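Local atomic coordinates of inositol monophosphatase family protein (Staphylococcus aureus, PDB entry 5I3S), a protein that probably hydrolyses inositol monophosphate or a related phosphate ester, as a metal-dependent member of the inositol monophosphatase family with the sugar phosphatase fold. Residues D144-Q149 with H247-N252; I152-N157 with A198-R203; N225-P230 with A261-H266. All blocks are in the same frame, centred on the assembly; numbering follows the deposited sequence.

Contact 1 (D144-Q149 with H247-N252); sequences DSNLRQ and HQEISN
Leu147 and Glu249 face each other where a loop, 144-149, runs past the helix that carries 247-252. The loop is extended up to Asn146 and then tightens into a short 3-10 turn at Leu147 and Arg148, closed by the bond from Gln149 N to Asn146 O. The CA atoms of Leu147 and Glu249 stand 7.2 Å apart, so side chains must bridge the gap. Glutamate suits this: with CG anti to the backbone N (chi1 -176°) and the chain extended beyond, it carries its carboxylate out to the first amides of the turn. Leu147 N gives a bond of 2.8 Å to Glu249 OE1, nearly straight at 159°, meeting the oxygen on its syn side but well out of the carboxylate plane. Water 1 accepts from Arg148 N and donates to Glu249 OE2 (2.8 Å), so both oxygens are used and two successive amides are served, which probably limits rotation of the carboxylate. Beside this polar bridge the contact is apolar: Leu147 CD1 approaches Ile250 CG1 at 4.2 Å, two branched aliphatic groups turned to the interior. Ser145 OG is hydrogen-bonded to Asn243 ND2 and Ser150 OG, and Asp144 OD1 accepts from Gly245 N, fastening the loop near the start of helix 244-255. Leu147 and Ile250 both reach Ile171 of helix 164-174, and Ile250 also rests on Leu240 of strand 237-242.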
loop_
_atom_site.group_PDB
_atom_site.type_symbol
_atom_site.label_atom_id
_atom_site.label_comp_id
_atom_site.label_asym_id
_atom_site.label_seq_id
_atom_site.Cartn_x
_atom_site.Cartn_y
_atom_site.Cartn_z
ATOM N N ASP A 144 9.939 -16.440 12.110
ATOM C CA ASP A 144 9.267 -17.275 11.140
ATOM C C ASP A 144 7.729 -17.131 11.170
ATOM O O ASP A 144 7.120 -16.963 12.225
ATOM C CB ASP A 144 9.675 -18.749 11.350
ATOM C CG ASP A 144 11.144 -19.045 10.881
ATOM O OD1 ASP A 144 11.803 -18.172 10.242
ATOM O OD2 ASP A 144 11.626 -20.169 11.147
ATOM N N SER A 145 7.118 -17.205 9.985
ATOM C CA SER A 145 5.671 -17.325 9.856
ATOM C C SER A 145 5.368 -18.446 8.877
ATOM O O SER A 145 6.200 -18.789 8.011
ATOM C CB SER A 145 5.066 -15.977 9.352
ATOM O OG SER A 145 5.504 -15.682 8.026
ATOM N N ASN A 146 4.171 -19.006 9.005
ATOM C CA ASN A 146 3.596 -19.810 7.909
ATOM C C ASN A 146 2.879 -18.931 6.875
ATOM O O ASN A 146 2.309 -17.871 7.229
ATOM C CB ASN A 146 2.656 -20.883 8.486
ATOM C CG ASN A 146 3.384 -21.774 9.498
ATOM O OD1 ASN A 146 4.362 -22.416 9.155
ATOM N ND2 ASN A 146 2.939 -21.757 10.763
ATOM N N LEU A 147 2.875 -19.377 5.618
ATOM C CA LEU A 147 2.234 -18.619 4.533
ATOM C C LEU A 147 0.754 -18.339 4.834
ATOM O O LEU A 147 0.253 -17.196 4.614
ATOM C CB LEU A 147 2.363 -19.336 3.172
ATOM C CG LEU A 147 1.747 -18.563 1.995
ATOM C CD1 LEU A 147 2.392 -17.203 1.751
ATOM C CD2 LEU A 147 1.885 -19.378 0.745
ATOM N N ARG A 148 0.088 -19.355 5.389
ATOM C CA ARG A 148 -1.344 -19.314 5.780
ATOM C C ARG A 148 -1.714 -18.172 6.755
ATOM O O ARG A 148 -2.849 -17.778 6.803
ATOM C CB ARG A 148 -1.743 -20.681 6.403
ATOM N N GLN A 149 -0.765 -17.707 7.564
ATOM C CA GLN A 149 -0.933 -16.533 8.428
ATOM C C GLN A 149 -0.109 -15.326 7.988
ATOM O O GLN A 149 0.100 -14.418 8.761
ATOM C CB GLN A 149 -0.510 -16.878 9.884
ATOM C CG GLN A 149 -1.616 -17.505 10.716
ATOM C CD GLN A 149 -1.510 -19.016 10.748
ATOM O OE1 GLN A 149 -0.465 -19.572 11.146
ATOM N NE2 GLN A 149 -2.581 -19.704 10.323
ATOM N N HIS A 247 9.929 -17.728 3.476
ATOM C CA HIS A 247 10.741 -17.814 2.300
ATOM C C HIS A 247 10.945 -19.279 1.884
ATOM O O HIS A 247 10.687 -19.621 0.728
ATOM C CB HIS A 247 12.081 -17.153 2.520
ATOM C CG HIS A 247 12.905 -17.072 1.279
ATOM N ND1 HIS A 247 13.582 -18.159 0.764
ATOM C CD2 HIS A 247 13.143 -16.047 0.439
ATOM C CE1 HIS A 247 14.228 -17.805 -0.326
ATOM N NE2 HIS A 247 13.973 -16.527 -0.548
ATOM N N GLN A 248 11.352 -20.145 2.809
ATOM C CA GLN A 248 11.572 -21.568 2.470
ATOM C C GLN A 248 10.284 -22.307 2.076
ATOM O O GLN A 248 10.326 -23.101 1.161
ATOM C CB GLN A 248 12.453 -22.330 3.542
ATOM C CG GLN A 248 11.870 -22.682 4.924
ATOM C CD GLN A 248 12.918 -22.842 6.066
ATOM O OE1 GLN A 248 12.568 -22.910 7.273
ATOM N NE2 GLN A 248 14.196 -22.874 5.700
ATOM N N GLU A 249 9.139 -22.004 2.708
ATOM C CA GLU A 249 7.825 -22.561 2.269
ATOM C C GLU A 249 7.377 -22.077 0.869
ATOM O O GLU A 249 6.868 -22.871 0.060
ATOM C CB GLU A 249 6.738 -22.208 3.301
ATOM C CG GLU A 249 5.325 -22.789 3.069
ATOM C CD GLU A 249 4.333 -22.292 4.071
ATOM O OE1 GLU A 249 4.685 -21.467 4.976
ATOM O OE2 GLU A 249 3.137 -22.667 3.934
ATOM N N ILE A 250 7.504 -20.779 0.588
ATOM C CA ILE A 250 7.121 -20.295 -0.747
ATOM C C ILE A 250 8.037 -20.917 -1.812
ATOM O O ILE A 250 7.547 -21.385 -2.840
ATOM C CB ILE A 250 7.148 -18.745 -0.887
ATOM C CG1 ILE A 250 6.123 -18.106 0.033
ATOM C CG2 ILE A 250 6.826 -18.342 -2.325
ATOM C CD1 ILE A 250 6.330 -16.627 0.252
ATOM N N SER A 251 9.349 -20.880 -1.590
ATOM C CA SER A 251 10.293 -21.432 -2.557
ATOM C C SER A 251 10.073 -22.955 -2.682
ATOM O O SER A 251 9.811 -23.442 -3.783
ATOM C CB SER A 251 11.727 -21.070 -2.200
ATOM O OG SER A 251 12.621 -21.365 -3.280
ATOM N N ASN A 252 10.074 -23.680 -1.552
ATOM C CA ASN A 252 10.097 -25.181 -1.529
ATOM C C ASN A 252 8.791 -25.850 -1.966
ATOM O O ASN A 252 8.778 -26.790 -2.740
HETATM O O HOH W 1 0.963 -22.206 5.604
#

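Contact 2 (I152-N157 with A198-R203). With PO4 (phosphate ion), chain E.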
loop_
_atom_site.group_PDB
_atom_site.type_symbol
_atom_site.label_atom_id
_atom_site.label_comp_id
_atom_site.label_asym_id
_atom_site.label_seq_id
_atom_site.Cartn_x
_atom_site.Cartn_y
_atom_site.Cartn_z
ATOM N N ILE A 152 1.506 -10.829 2.127
ATOM C CA ILE A 152 2.542 -10.755 1.141
ATOM C C ILE A 152 2.349 -9.589 0.231
ATOM O O ILE A 152 1.235 -9.154 -0.006
ATOM C CB ILE A 152 2.584 -12.017 0.247
ATOM C CG1 ILE A 152 1.358 -12.131 -0.660
ATOM C CG2 ILE A 152 2.680 -13.263 1.144
ATOM C CD1 ILE A 152 1.402 -13.340 -1.552
ATOM N N GLY A 153 3.466 -9.117 -0.299
ATOM C CA GLY A 153 3.495 -8.054 -1.234
ATOM C C GLY A 153 3.634 -8.620 -2.629
ATOM O O GLY A 153 4.590 -9.371 -2.884
ATOM N N ILE A 154 2.716 -8.237 -3.526
ATOM C CA ILE A 154 2.792 -8.636 -4.912
ATOM C C ILE A 154 1.882 -7.755 -5.744
ATOM O O ILE A 154 0.714 -7.590 -5.399
ATOM C CB ILE A 154 2.428 -10.134 -5.103
ATOM C CG1 ILE A 154 2.609 -10.561 -6.555
ATOM C CG2 ILE A 154 1.005 -10.458 -4.657
ATOM C CD1 ILE A 154 2.418 -12.067 -6.729
ATOM N N ASN A 155 2.393 -7.180 -6.822
ATOM C CA ASN A 155 1.535 -6.279 -7.655
ATOM C C ASN A 155 0.462 -7.125 -8.333
ATOM O O ASN A 155 0.771 -8.172 -8.868
ATOM C CB ASN A 155 2.337 -5.468 -8.656
ATOM C CG ASN A 155 1.583 -4.264 -9.214
ATOM O OD1 ASN A 155 2.010 -3.108 -9.087
ATOM N ND2 ASN A 155 0.568 -4.518 -9.918
ATOM N N PRO A 156 -0.813 -6.706 -8.252
ATOM C CA PRO A 156 -1.863 -7.412 -9.012
ATOM C C PRO A 156 -1.566 -7.697 -10.506
ATOM O O PRO A 156 -2.028 -8.697 -11.053
ATOM C CB PRO A 156 -3.058 -6.446 -8.901
ATOM C CG PRO A 156 -2.865 -5.759 -7.568
ATOM C CD PRO A 156 -1.364 -5.629 -7.412
ATOM N N ASN A 157 -0.921 -6.790 -11.204
ATOM C CA ASN A 157 -0.509 -7.032 -12.617
ATOM C C ASN A 157 0.211 -8.358 -12.931
ATOM O O ASN A 157 0.141 -8.834 -14.063
ATOM C CB ASN A 157 0.358 -5.888 -13.147
ATOM C CG ASN A 157 -0.454 -4.674 -13.502
ATOM O OD1 ASN A 157 -1.085 -4.659 -14.557
ATOM N ND2 ASN A 157 -0.460 -3.662 -12.636
ATOM N N ALA A 198 6.282 -11.402 3.353
ATOM C CA ALA A 198 7.074 -11.548 2.144
ATOM C C ALA A 198 6.644 -10.600 1.027
ATOM O O ALA A 198 5.538 -10.071 1.032
ATOM C CB ALA A 198 7.000 -12.974 1.647
ATOM N N TYR A 199 7.547 -10.450 0.060
ATOM C CA TYR A 199 7.386 -9.631 -1.107
ATOM C C TYR A 199 8.029 -10.378 -2.307
ATOM O O TYR A 199 9.078 -11.022 -2.181
ATOM C CB TYR A 199 8.082 -8.282 -0.891
ATOM C CG TYR A 199 8.186 -7.458 -2.144
ATOM C CD1 TYR A 199 7.030 -7.018 -2.803
ATOM C CD2 TYR A 199 9.423 -7.107 -2.681
ATOM C CE1 TYR A 199 7.094 -6.262 -3.962
ATOM C CE2 TYR A 199 9.518 -6.362 -3.859
ATOM C CZ TYR A 199 8.338 -5.914 -4.486
ATOM O OH TYR A 199 8.387 -5.212 -5.688
ATOM N N MET A 200 7.433 -10.223 -3.490
ATOM C CA MET A 200 7.960 -10.851 -4.663
ATOM C C MET A 200 7.605 -10.030 -5.915
ATOM O O MET A 200 6.587 -9.262 -5.964
ATOM C CB MET A 200 7.462 -12.325 -4.747
ATOM C CG MET A 200 5.943 -12.451 -4.863
ATOM S SD MET A 200 5.198 -13.902 -4.093
ATOM C CE MET A 200 5.334 -13.459 -2.380
ATOM N N THR A 201 8.469 -10.179 -6.918
ATOM C CA THR A 201 8.251 -9.600 -8.234
ATOM C C THR A 201 9.139 -10.368 -9.197
ATOM O O THR A 201 10.214 -10.809 -8.800
ATOM C CB THR A 201 8.585 -8.083 -8.319
ATOM O OG1 THR A 201 8.569 -7.633 -9.692
ATOM C CG2 THR A 201 9.981 -7.749 -7.734
ATOM N N PRO A 202 8.710 -10.499 -10.463
ATOM C CA PRO A 202 9.544 -11.166 -11.479
ATOM C C PRO A 202 10.718 -10.358 -11.965
ATOM O O PRO A 202 11.565 -10.929 -12.625
ATOM C CB PRO A 202 8.588 -11.354 -12.657
ATOM C CG PRO A 202 7.463 -10.339 -12.399
ATOM C CD PRO A 202 7.327 -10.263 -10.930
ATOM N N ARG A 203 10.804 -9.055 -11.692
ATOM C CA ARG A 203 11.854 -8.238 -12.316
ATOM C C ARG A 203 12.198 -7.036 -11.458
ATOM O O ARG A 203 11.327 -6.252 -11.157
ATOM C CB ARG A 203 11.407 -7.713 -13.696
HETATM P P PO4 E . 5.366 -3.342 -6.814
HETATM O O1 PO4 E . 6.226 -2.277 -6.166
HETATM O O2 PO4 E . 4.865 -2.872 -8.129
HETATM O O3 PO4 E . 4.223 -3.606 -5.846
HETATM O O4 PO4 E . 6.185 -4.603 -6.941
HETATM O O HOH W 2 5.303 -7.235 -7.433
#
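Tyr199 holds CG anti to its own nitrogen (chi1 169°), which carries the ring past Gly153, while Met200, next in the chain, has CG between the backbone N and the carbonyl carbon (chi1 62°) and bends twice further along, bringing its methyl back to Ile152. The backbones pair as parallel strands, Ile152 beside Ala198 and Gly153 beside Tyr199. Gly153 N donates to Ala198 O at 2.6 Å, and Met200 N to Gly153 O at 3.0 Å. With no side chain at Gly153, the Tyr199 ring can come close: its CD1 lies 3.4 Å from Gly153 O. On the other face, Met200 CE lies 4.0 Å from Ile152 CD1, and Met200 CG is equally near Ile154 CD1; the flexible thioether thus lies against both isoleucines, with Phe168 of helix 164-174 against Ile154 and Met200. Beyond the pairing the segments diverge, and water 2 links Asn155 N with Met200 O. The same water donates to O4 of a phosphate ion, which also accepts from Tyr199 OH at 2.6 Å, in the plane of the ring. Two donors thus grip one phosphate oxygen; the ion, probably from the crystallisation liquor, is consistent with a pocket suited to phosphate groups.

Contact 3 (N225-P230 with A261-H266)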
loop_
_atom_site.group_PDB
_atom_site.type_symbol
_atom_site.label_atom_id
_atom_site.label_comp_id
_atom_site.label_asym_id
_atom_site.label_seq_id
_atom_site.Cartn_x
_atom_site.Cartn_y
_atom_site.Cartn_z
ATOM N N ASN A 225 16.234 -15.045 -5.806
ATOM C CA ASN A 225 15.369 -14.860 -6.943
ATOM C C ASN A 225 14.342 -15.971 -6.873
ATOM O O ASN A 225 14.296 -16.720 -5.858
ATOM C CB ASN A 225 16.177 -14.810 -8.243
ATOM C CG ASN A 225 16.668 -16.148 -8.724
ATOM O OD1 ASN A 225 16.521 -17.186 -8.104
ATOM N ND2 ASN A 225 17.268 -16.115 -9.869
ATOM N N LEU A 226 13.492 -16.057 -7.914
ATOM C CA LEU A 226 12.402 -17.022 -7.918
ATOM C C LEU A 226 12.846 -18.472 -8.087
ATOM O O LEU A 226 12.052 -19.384 -7.815
ATOM C CB LEU A 226 11.356 -16.668 -8.956
ATOM C CG LEU A 226 10.580 -15.346 -8.707
ATOM C CD1 LEU A 226 9.713 -15.026 -9.911
ATOM C CD2 LEU A 226 9.742 -15.322 -7.437
ATOM N N LEU A 227 14.098 -18.676 -8.534
ATOM C CA LEU A 227 14.690 -20.005 -8.649
ATOM C C LEU A 227 15.513 -20.360 -7.398
ATOM O O LEU A 227 16.230 -21.352 -7.431
ATOM C CB LEU A 227 15.606 -20.042 -9.858
ATOM C CG LEU A 227 14.929 -19.606 -11.145
ATOM C CD1 LEU A 227 15.900 -19.584 -12.335
ATOM C CD2 LEU A 227 13.740 -20.517 -11.414
ATOM N N GLY A 228 15.479 -19.521 -6.356
ATOM C CA GLY A 228 16.299 -19.695 -5.156
ATOM C C GLY A 228 17.777 -19.319 -5.276
ATOM O O GLY A 228 18.568 -19.696 -4.428
ATOM N N GLU A 229 18.155 -18.607 -6.341
ATOM C CA GLU A 229 19.545 -18.246 -6.559
ATOM C C GLU A 229 19.822 -16.935 -5.834
ATOM O O GLU A 229 18.943 -16.096 -5.706
ATOM C CB GLU A 229 19.847 -18.071 -8.063
ATOM C CG GLU A 229 19.385 -19.215 -8.966
ATOM C CD GLU A 229 19.413 -18.896 -10.470
ATOM O OE1 GLU A 229 19.326 -19.828 -11.288
ATOM O OE2 GLU A 229 19.520 -17.741 -10.883
ATOM N N PRO A 230 21.045 -16.740 -5.348
ATOM C CA PRO A 230 21.323 -15.503 -4.599
ATOM C C PRO A 230 21.242 -14.227 -5.445
ATOM O O PRO A 230 21.588 -14.278 -6.611
ATOM C CB PRO A 230 22.789 -15.696 -4.120
ATOM C CG PRO A 230 23.355 -16.829 -4.953
ATOM C CD PRO A 230 22.161 -17.707 -5.296
ATOM N N ALA A 261 9.201 -24.089 -15.717
ATOM C CA ALA A 261 8.475 -22.953 -16.233
ATOM C C ALA A 261 9.097 -21.630 -15.758
ATOM O O ALA A 261 9.263 -20.709 -16.570
ATOM C CB ALA A 261 7.002 -23.063 -15.851
ATOM N N LEU A 262 9.472 -21.532 -14.472
ATOM C CA LEU A 262 10.183 -20.341 -14.001
ATOM C C LEU A 262 11.551 -20.198 -14.674
ATOM O O LEU A 262 11.949 -19.056 -15.038
ATOM C CB LEU A 262 10.365 -20.334 -12.476
ATOM C CG LEU A 262 9.105 -20.100 -11.653
ATOM C CD1 LEU A 262 9.353 -20.517 -10.218
ATOM C CD2 LEU A 262 8.702 -18.645 -11.704
ATOM N N ILE A 263 12.267 -21.322 -14.897
ATOM C CA ILE A 263 13.575 -21.214 -15.632
ATOM C C ILE A 263 13.383 -20.627 -17.014
ATOM O O ILE A 263 14.154 -19.741 -17.447
ATOM C CB ILE A 263 14.343 -22.557 -15.741
ATOM C CG1 ILE A 263 14.904 -22.954 -14.359
ATOM C CG2 ILE A 263 15.461 -22.493 -16.753
ATOM C CD1 ILE A 263 14.933 -24.450 -14.214
ATOM N N GLN A 264 12.347 -21.106 -17.694
ATOM C CA GLN A 264 12.105 -20.667 -19.052
ATOM C C GLN A 264 11.773 -19.162 -19.073
ATOM O O GLN A 264 12.343 -18.441 -19.859
ATOM C CB GLN A 264 11.017 -21.486 -19.734
ATOM C CG GLN A 264 10.615 -20.896 -21.083
ATOM C CD GLN A 264 10.070 -21.942 -22.035
ATOM O OE1 GLN A 264 10.773 -22.908 -22.390
ATOM N NE2 GLN A 264 8.814 -21.764 -22.463
ATOM N N LEU A 265 10.857 -18.716 -18.203
ATOM C CA LEU A 265 10.566 -17.282 -18.031
ATOM C C LEU A 265 11.818 -16.479 -17.787
ATOM O O LEU A 265 12.114 -15.471 -18.493
ATOM C CB LEU A 265 9.605 -17.052 -16.868
ATOM C CG LEU A 265 8.157 -17.514 -17.068
ATOM C CD1 LEU A 265 7.400 -17.127 -15.828
ATOM C CD2 LEU A 265 7.502 -16.911 -18.311
ATOM N N HIS A 266 12.577 -16.948 -16.815
ATOM C CA HIS A 266 13.835 -16.300 -16.463
ATOM C C HIS A 266 14.777 -16.148 -17.662
ATOM O O HIS A 266 15.318 -15.061 -17.878
ATOM C CB HIS A 266 14.514 -17.080 -15.316
ATOM C CG HIS A 266 15.756 -16.435 -14.818
ATOM N ND1 HIS A 266 15.773 -15.606 -13.714
ATOM C CD2 HIS A 266 17.016 -16.443 -15.309
ATOM C CE1 HIS A 266 17.003 -15.168 -13.527
ATOM N NE2 HIS A 266 17.769 -15.647 -14.489
#
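Leu227 is pressed into the side of the helix that carries 261-266, and its two methyl branches divide the work. CD2 lies 3.5 Å from Leu262 CB and also reaches Ile263 CG1, whereas CD1 sits over one face of the His266 ring, 4.0 Å from His266 CG and displaced from the ring centre. Leu227 and Leu262 run antiparallel alongside each other, while Ile263 lies across Leu227. A branched leucine suits this place because its two methyls reach Leu262 and Ile263 and, a turn later, His266. Leu226 meets Leu262 twice, with its CD1 4.2 Å from Leu262 CD2 and its carbonyl O 3.8 Å from Leu262 CD1. In His266, CG lies opposite the backbone N across the CA-CB bond (chi1 -176°), which brings CE1 to within 3.8 Å of Asn225 ND2; amide and ring stand 71° apart.

These leucines are presented by a type I beta turn from Asn225 to Gly228, within the loop that joins strand 222-224 to strand 237-242 in the five-stranded sheet. Asn225 also forms an Asx turn. Its OD1 accepts from Leu227 N at 2.9 Å and from Glu229 N at 2.8 Å, the two donors arriving from opposite faces of the amide plane. With CG between its backbone N and carbonyl carbon (chi1 76°), the amide lies over the turn, where OD1 meets both. Gly228 has positive phi, a conformation that glycine adopts easily.

Asn225 ND2 is engaged in turn by Glu229 OE2, which it meets from above the carboxylate plane, and by Asn237 OD1, so both ends of the asparagine amide are fixed. Farther out, Leu226 N donates to Ser238 OG, Leu255 of helix 244-255 packs on both Leu226 and Leu262, and the ring of Phe270 meets that of His266.

All three contacts belong to the part of the molecule built on the five-stranded mixed sheet. Contact 2 pairs two of its parallel strands; contact 1 joins the loop leading into the first of these to helix 244-255, and contact 3 sets the loop after strand 222-224 against the next helix, 259-270. They lie about 14 to 18 Å apart, centre to centre. Along the chain contact 2 is nested inside contact 1, contact 3 follows contact 2, and contacts 1 and 3 alternate. Ile250 touches Ala198 and Met200, Leu147 touches Ile152, and Pro202 meets Leu226, so contact 2, with the strands beside the bound phosphate ion, touches both of the others, which do not touch each other.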